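Sulfide-quinone reductase (Aquifex aeolicus, PDB 3HYW) oxidises hydrogen sulfide with an FAD cofactor, passes the electrons to a quinone and builds up polysulfur chains that are typically released as cyclooctasulfur. Local coordinates at residues 188-191 / 192-195; 281-284 / 285-288; 175-179 / 180-184. One frame throughout, in Å; residues are numbered along the deposited sequence.

Contact 1. Residues 188-191 / 192-195; sequences EPYL and GHFG
H193 packs against P189 and Y190 round a type II beta turn that runs from Y190 to H193 with G192 at its third position, a compact example of one imidazole serving as the core of a loop. Two side chains pack on this ring. The pyrrolidine of P189 lies over one face, its CD 3.7 Å from the centroid of the H193 ring, while its CG comes 3.4 Å from H193 CD2. Y190 meets the same imidazole quite differently: H193 turns an edge toward the tyrosine face in an offset edge-to-face pair, the planes 72° apart, and H193 CB also rests over that face as a CH-pi contact 4.0 Å from the Y190 ring centroid. The first torsion of H193 sets CG opposite the main-chain nitrogen (chi1 -180°), which brings one face of the imidazole against P189 and an edge up to Y190; ND1 accepts from G195 N, and NE2 bonds E302 OE2 beyond the turn. E188, H193 and F194 are buried, whereas P189 and Y190, which pack on the imidazole, stay partly exposed. The backbone closure is the slack element, the bond from H193 N to Y190 O being weak at 3.4 Å.

E188, buried alongside the turn, does the firmer polar work. Its extended chain slides past H193 in the opposite direction, and OE1 bonds with Y161 OH and T186 OG1, second-shell groups that fix the carboxylate's rotation. The other oxygen, OE2, ties down the backbone of F194, whose side chain lines the octathiocane pocket and whose ring meets Y161 and F358 edge-to-face. The tie itself is nearly straight: F194 N donates to E188 OE2 over 2.7 Å at 170°, approaching on the anti side of the carboxylate.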
# COMPACT_ATOMS: atom_id res chain seq x y z
N GLU A 188 -13.14 13.30 -2.09
CA GLU A 188 -12.66 12.37 -1.07
C GLU A 188 -11.19 12.64 -0.79
O GLU A 188 -10.43 12.95 -1.71
CB GLU A 188 -12.77 10.93 -1.56
CG GLU A 188 -14.16 10.37 -1.67
CD GLU A 188 -14.16 9.15 -2.57
OE1 GLU A 188 -14.00 9.33 -3.80
OE2 GLU A 188 -14.25 8.03 -2.06
N PRO A 189 -10.78 12.51 0.49
CA PRO A 189 -9.38 12.72 0.86
C PRO A 189 -8.48 11.65 0.25
O PRO A 189 -7.29 11.87 0.08
CB PRO A 189 -9.39 12.60 2.39
CG PRO A 189 -10.61 11.78 2.70
CD PRO A 189 -11.61 12.17 1.66
N TYR A 190 -9.06 10.49 -0.06
CA TYR A 190 -8.35 9.41 -0.73
C TYR A 190 -9.36 8.52 -1.45
O TYR A 190 -10.55 8.59 -1.17
CB TYR A 190 -7.52 8.58 0.27
CG TYR A 190 -8.30 8.11 1.47
CD1 TYR A 190 -9.11 6.98 1.40
CD2 TYR A 190 -8.23 8.80 2.68
CE1 TYR A 190 -9.83 6.54 2.50
CE2 TYR A 190 -8.96 8.36 3.79
CZ TYR A 190 -9.75 7.24 3.69
OH TYR A 190 -10.47 6.79 4.77
N LEU A 191 -8.88 7.70 -2.37
CA LEU A 191 -9.75 6.78 -3.11
C LEU A 191 -10.42 5.80 -2.15
O LEU A 191 -9.80 5.34 -1.21
CB LEU A 191 -8.94 6.01 -4.14
CG LEU A 191 -8.86 6.45 -5.60
CD1 LEU A 191 -8.94 7.95 -5.81
CD2 LEU A 191 -7.60 5.86 -6.21
N GLY A 192 -11.69 5.47 -2.40
CA GLY A 192 -12.37 4.49 -1.58
C GLY A 192 -12.69 4.96 -0.17
O GLY A 192 -12.87 4.14 0.73
N HIS A 193 -12.73 6.28 0.01
CA HIS A 193 -13.25 6.90 1.24
C HIS A 193 -14.77 6.78 1.30
O HIS A 193 -15.33 6.45 2.35
CB HIS A 193 -12.82 8.37 1.32
CG HIS A 193 -13.29 9.08 2.55
ND1 HIS A 193 -14.54 9.66 2.63
CD2 HIS A 193 -12.68 9.34 3.72
CE1 HIS A 193 -14.68 10.23 3.82
NE2 HIS A 193 -13.57 10.05 4.50
N PHE A 194 -15.43 7.09 0.18
CA PHE A 194 -16.88 6.92 -0.00
C PHE A 194 -17.78 7.80 0.89
O PHE A 194 -18.98 7.59 0.95
CB PHE A 194 -17.31 5.45 0.18
CG PHE A 194 -16.61 4.47 -0.73
CD1 PHE A 194 -16.46 4.73 -2.10
CD2 PHE A 194 -16.13 3.26 -0.22
CE1 PHE A 194 -15.82 3.81 -2.94
CE2 PHE A 194 -15.50 2.32 -1.05
CZ PHE A 194 -15.34 2.60 -2.42
N GLY A 195 -17.19 8.78 1.57
CA GLY A 195 -17.95 9.56 2.56
C GLY A 195 -18.20 8.78 3.85
O GLY A 195 -19.05 9.16 4.65

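Contact 2. Residues 281-284 / 285-288; sequences FQNP and TYKN
Q282 reaches across a surface bend to K287 and donates a side-chain hydrogen bond to its backbone carbonyl, a worked case of an amide bridging the two limbs of a reversed chain. The reversal is plain from the backbone, where the CA atoms of N283 and Y286 lie 5.5 Å apart with P284 and T285 forming the exposed corner. From Q282 CB the chain leaves with CG opposite the backbone N (chi1 170°), on the side of its own carbonyl carbon, and runs on extended toward the far limb. CG already lies 3.5 Å from K287 O, and CD passes the same oxygen at 3.6 Å. There the amide branches. Its NE2 makes the bond, 2.8 Å to K287 O, entering in the carbonyl plane on a lone pair, although the acceptor is tilted 20° from the amide plane of Q282. NE2 also touches the aliphatic start of the lysine, 3.6 Å from K287 CB. On the other branch OE1 is satisfied by a partner beyond this bend.

Within the bend N283 points toward the opposite limb, and its CB packs 3.4 Å from Y286 O. The tyrosine ring extends past this corner, and Y286 OH bonds to D84 OD1, tying the bend to another part of the chain.

In the fold, backbone bonds join F281 to G291 and N283 to I289, so the limb before the corner runs beside strand 289-291, an outermost strand, within this chain, of the five-stranded parallel sheet. The F281 ring packs on M320 and V324 of helix 314-332, and N288 bonds through its backbone to L101 of strand 100-103.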
# COMPACT_ATOMS: atom_id res chain seq x y z
N PHE A 281 -35.77 8.30 13.20
CA PHE A 281 -36.13 8.92 11.91
C PHE A 281 -37.46 9.66 11.94
O PHE A 281 -38.18 9.76 10.94
CB PHE A 281 -35.95 7.93 10.75
CG PHE A 281 -34.51 7.78 10.35
CD1 PHE A 281 -33.62 7.11 11.19
CD2 PHE A 281 -34.02 8.41 9.22
CE1 PHE A 281 -32.27 7.02 10.87
CE2 PHE A 281 -32.67 8.33 8.89
CZ PHE A 281 -31.79 7.63 9.71
N GLN A 282 -37.73 10.21 13.12
CA GLN A 282 -38.88 11.02 13.39
C GLN A 282 -38.40 12.45 13.58
O GLN A 282 -37.34 12.68 14.16
CB GLN A 282 -39.53 10.49 14.67
CG GLN A 282 -40.64 11.32 15.28
CD GLN A 282 -41.00 10.80 16.66
OE1 GLN A 282 -40.15 10.73 17.54
NE2 GLN A 282 -42.26 10.42 16.84
N ASN A 283 -39.18 13.41 13.10
CA ASN A 283 -38.88 14.81 13.37
C ASN A 283 -39.05 15.09 14.87
O ASN A 283 -40.04 14.66 15.46
CB ASN A 283 -39.80 15.73 12.57
CG ASN A 283 -39.41 17.19 12.70
OD1 ASN A 283 -38.34 17.61 12.24
ND2 ASN A 283 -40.26 17.96 13.34
N PRO A 284 -38.07 15.77 15.49
CA PRO A 284 -38.11 16.09 16.92
C PRO A 284 -39.28 16.97 17.36
O PRO A 284 -39.73 16.85 18.51
CB PRO A 284 -36.79 16.82 17.16
CG PRO A 284 -35.89 16.34 16.07
CD PRO A 284 -36.80 16.23 14.89
N THR A 285 -39.75 17.85 16.48
CA THR A 285 -40.79 18.83 16.84
C THR A 285 -42.19 18.31 16.50
O THR A 285 -43.09 18.36 17.33
CB THR A 285 -40.54 20.20 16.15
OG1 THR A 285 -39.23 20.67 16.48
CG2 THR A 285 -41.56 21.24 16.59
N TYR A 286 -42.35 17.84 15.27
CA TYR A 286 -43.62 17.27 14.83
C TYR A 286 -43.48 15.75 14.80
O TYR A 286 -42.91 15.18 13.87
CB TYR A 286 -44.03 17.84 13.47
CG TYR A 286 -44.20 19.35 13.46
CD1 TYR A 286 -43.19 20.18 13.00
CD2 TYR A 286 -45.39 19.94 13.91
CE1 TYR A 286 -43.34 21.58 12.99
CE2 TYR A 286 -45.55 21.32 13.91
CZ TYR A 286 -44.52 22.13 13.45
OH TYR A 286 -44.68 23.50 13.44
N LYS A 287 -44.00 15.12 15.84
CA LYS A 287 -43.77 13.70 16.10
C LYS A 287 -44.46 12.76 15.10
O LYS A 287 -44.15 11.57 15.05
CB LYS A 287 -44.16 13.35 17.55
CG LYS A 287 -43.29 14.06 18.59
CD LYS A 287 -43.34 13.36 19.95
CE LYS A 287 -42.21 13.84 20.86
NZ LYS A 287 -40.86 13.70 20.24
N ASN A 288 -45.38 13.32 14.31
CA ASN A 288 -46.07 12.56 13.27
C ASN A 288 -45.44 12.72 11.88
O ASN A 288 -45.99 12.25 10.88
CB ASN A 288 -47.57 12.90 13.25
CG ASN A 288 -47.86 14.33 12.81
OD1 ASN A 288 -47.06 15.24 13.04
ND2 ASN A 288 -49.02 14.54 12.20

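Contact 3. Residues 175-179 / 180-184; sequences GIRYK and VPMTF
R177 lays one face of its guanidinium against the side chain of M182 while its edge grips the carbonyl of V180, so a single planar group is used in two perpendicular directions. The link is a short 3-10 turn, residues 177-179, that carries the chain from helix 158-173, ended by a Schellman motif with G175 at C-prime, into strand 182-185. R177 CG is anti to the backbone N (chi1 179°), and bends further along, at chi2 and chi3, fold the arm back beside the strand it precedes. M182 CB and CG then sit over the face, each 3.5 Å from R177 NH2, and M182 SD lies 3.7 Å from R177 CZ; the two side chains cross at a slant. At the edge, NE and NH2 approach side-on and share one acceptor: V180 O is 3.0 Å from R177 NE and 2.8 Å from R177 NH2, both donors lying in the carbonyl plane. The turn is also closed by the backbone, V180 N donating to R177 O over 3.1 Å. The V180 side chain tucks in here too, its CG2 lying 3.5 Å from I176 O.

A water accepts from M182 N and, weakly, from R177 NH2. Y178 points away from 180-184; its ring meets R342 of a second subunit in a cation-pi contact, and E368 of that subunit accepts from its backbone N.

Further bonds from R177 NH1 to H168 ND1 and from NH2 to N214 O fix the rotation of the group. The bonds named here go to carbonyls and a histidine nitrogen, so the buried positive charge is probably shared among neutral acceptors, and two donors on V180 O would be expected to polarise that carbonyl.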
# COMPACT_ATOMS: atom_id res chain seq x y z
N GLY A 175 -12.16 -2.06 -28.03
CA GLY A 175 -10.75 -2.05 -28.42
C GLY A 175 -10.17 -0.66 -28.63
O GLY A 175 -9.23 -0.49 -29.40
N ILE A 176 -10.72 0.32 -27.92
CA ILE A 176 -10.28 1.71 -28.06
C ILE A 176 -9.81 2.35 -26.74
O ILE A 176 -9.66 3.57 -26.65
CB ILE A 176 -11.37 2.61 -28.73
CG1 ILE A 176 -12.68 2.58 -27.92
CG2 ILE A 176 -11.59 2.18 -30.18
CD1 ILE A 176 -13.62 3.74 -28.22
N ARG A 177 -9.57 1.52 -25.73
CA ARG A 177 -9.10 2.01 -24.42
C ARG A 177 -7.71 2.67 -24.52
O ARG A 177 -7.41 3.61 -23.78
CB ARG A 177 -9.13 0.89 -23.36
CG ARG A 177 -8.62 1.30 -21.97
CD ARG A 177 -9.50 2.36 -21.31
NE ARG A 177 -8.73 3.56 -20.96
CZ ARG A 177 -8.08 3.76 -19.81
NH1 ARG A 177 -8.11 2.86 -18.84
NH2 ARG A 177 -7.42 4.89 -19.63
N TYR A 178 -6.88 2.19 -25.44
CA TYR A 178 -5.55 2.78 -25.66
C TYR A 178 -5.61 4.18 -26.28
O TYR A 178 -4.59 4.87 -26.36
CB TYR A 178 -4.65 1.83 -26.47
CG TYR A 178 -4.86 1.86 -27.97
CD1 TYR A 178 -3.90 2.42 -28.82
CD2 TYR A 178 -6.02 1.33 -28.55
CE1 TYR A 178 -4.08 2.45 -30.20
CE2 TYR A 178 -6.22 1.36 -29.92
CZ TYR A 178 -5.24 1.92 -30.74
OH TYR A 178 -5.42 1.95 -32.10
N LYS A 179 -6.80 4.59 -26.71
CA LYS A 179 -7.01 5.93 -27.26
C LYS A 179 -7.67 6.87 -26.25
O LYS A 179 -7.81 8.07 -26.52
CB LYS A 179 -7.88 5.87 -28.52
CG LYS A 179 -7.30 5.03 -29.66
CD LYS A 179 -7.83 5.51 -31.01
CE LYS A 179 -7.38 4.60 -32.15
NZ LYS A 179 -8.01 3.24 -32.07
N VAL A 180 -8.09 6.34 -25.10
CA VAL A 180 -8.86 7.12 -24.12
C VAL A 180 -8.17 7.23 -22.76
O VAL A 180 -8.24 6.31 -21.93
CB VAL A 180 -10.30 6.55 -23.95
CG1 VAL A 180 -11.10 7.43 -22.99
CG2 VAL A 180 -11.02 6.46 -25.29
N PRO A 181 -7.47 8.36 -22.52
CA PRO A 181 -6.96 8.64 -21.18
C PRO A 181 -8.12 8.77 -20.20
O PRO A 181 -9.15 9.37 -20.52
CB PRO A 181 -6.24 9.99 -21.35
CG PRO A 181 -5.90 10.05 -22.81
CD PRO A 181 -7.08 9.41 -23.48
N MET A 182 -7.96 8.18 -19.02
CA MET A 182 -8.99 8.25 -18.00
C MET A 182 -8.42 8.77 -16.69
O MET A 182 -7.38 8.29 -16.22
CB MET A 182 -9.65 6.89 -17.78
CG MET A 182 -10.52 6.44 -18.94
SD MET A 182 -11.44 4.93 -18.63
CE MET A 182 -12.59 5.52 -17.39
N THR A 183 -9.11 9.75 -16.13
CA THR A 183 -8.71 10.37 -14.87
C THR A 183 -9.92 10.49 -13.95
O THR A 183 -10.99 10.93 -14.36
CB THR A 183 -8.05 11.76 -15.10
OG1 THR A 183 -6.89 11.60 -15.92
CG2 THR A 183 -7.64 12.40 -13.77
N PHE A 184 -9.72 10.08 -12.70
CA PHE A 184 -10.75 10.16 -11.69
C PHE A 184 -10.39 11.29 -10.73
O PHE A 184 -9.28 11.32 -10.20
CB PHE A 184 -10.83 8.82 -10.95
CG PHE A 184 -12.05 8.67 -10.09
CD1 PHE A 184 -13.23 8.16 -10.62
CD2 PHE A 184 -12.01 9.00 -8.74
CE1 PHE A 184 -14.37 8.02 -9.83
CE2 PHE A 184 -13.15 8.86 -7.94
CZ PHE A 184 -14.33 8.36 -8.49
O HOH W 1 -5.40 6.75 -18.37

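Overall arrangement
Along the chain the order is contact 3, contact 1, contact 2. Contact 3 leads out of helix 158-173 and includes the start of strand 182-185 of the mixed sheet; contact 1 follows the end of that strand, in the loop before helix 202-212, their centres 23 Å apart. Contact 2 lies in the loop leading into strand 289-291 of the parallel sheet, with its centre 32 Å from that of contact 1 and 50 Å from that of contact 3, on the opposite side of the chain's centre from contact 3. Thus contacts 2 and 3 lie at the entries to strands, contact 3 beside a neighbouring subunit of the trimer, while contact 1 reaches the octathiocane pocket through F194.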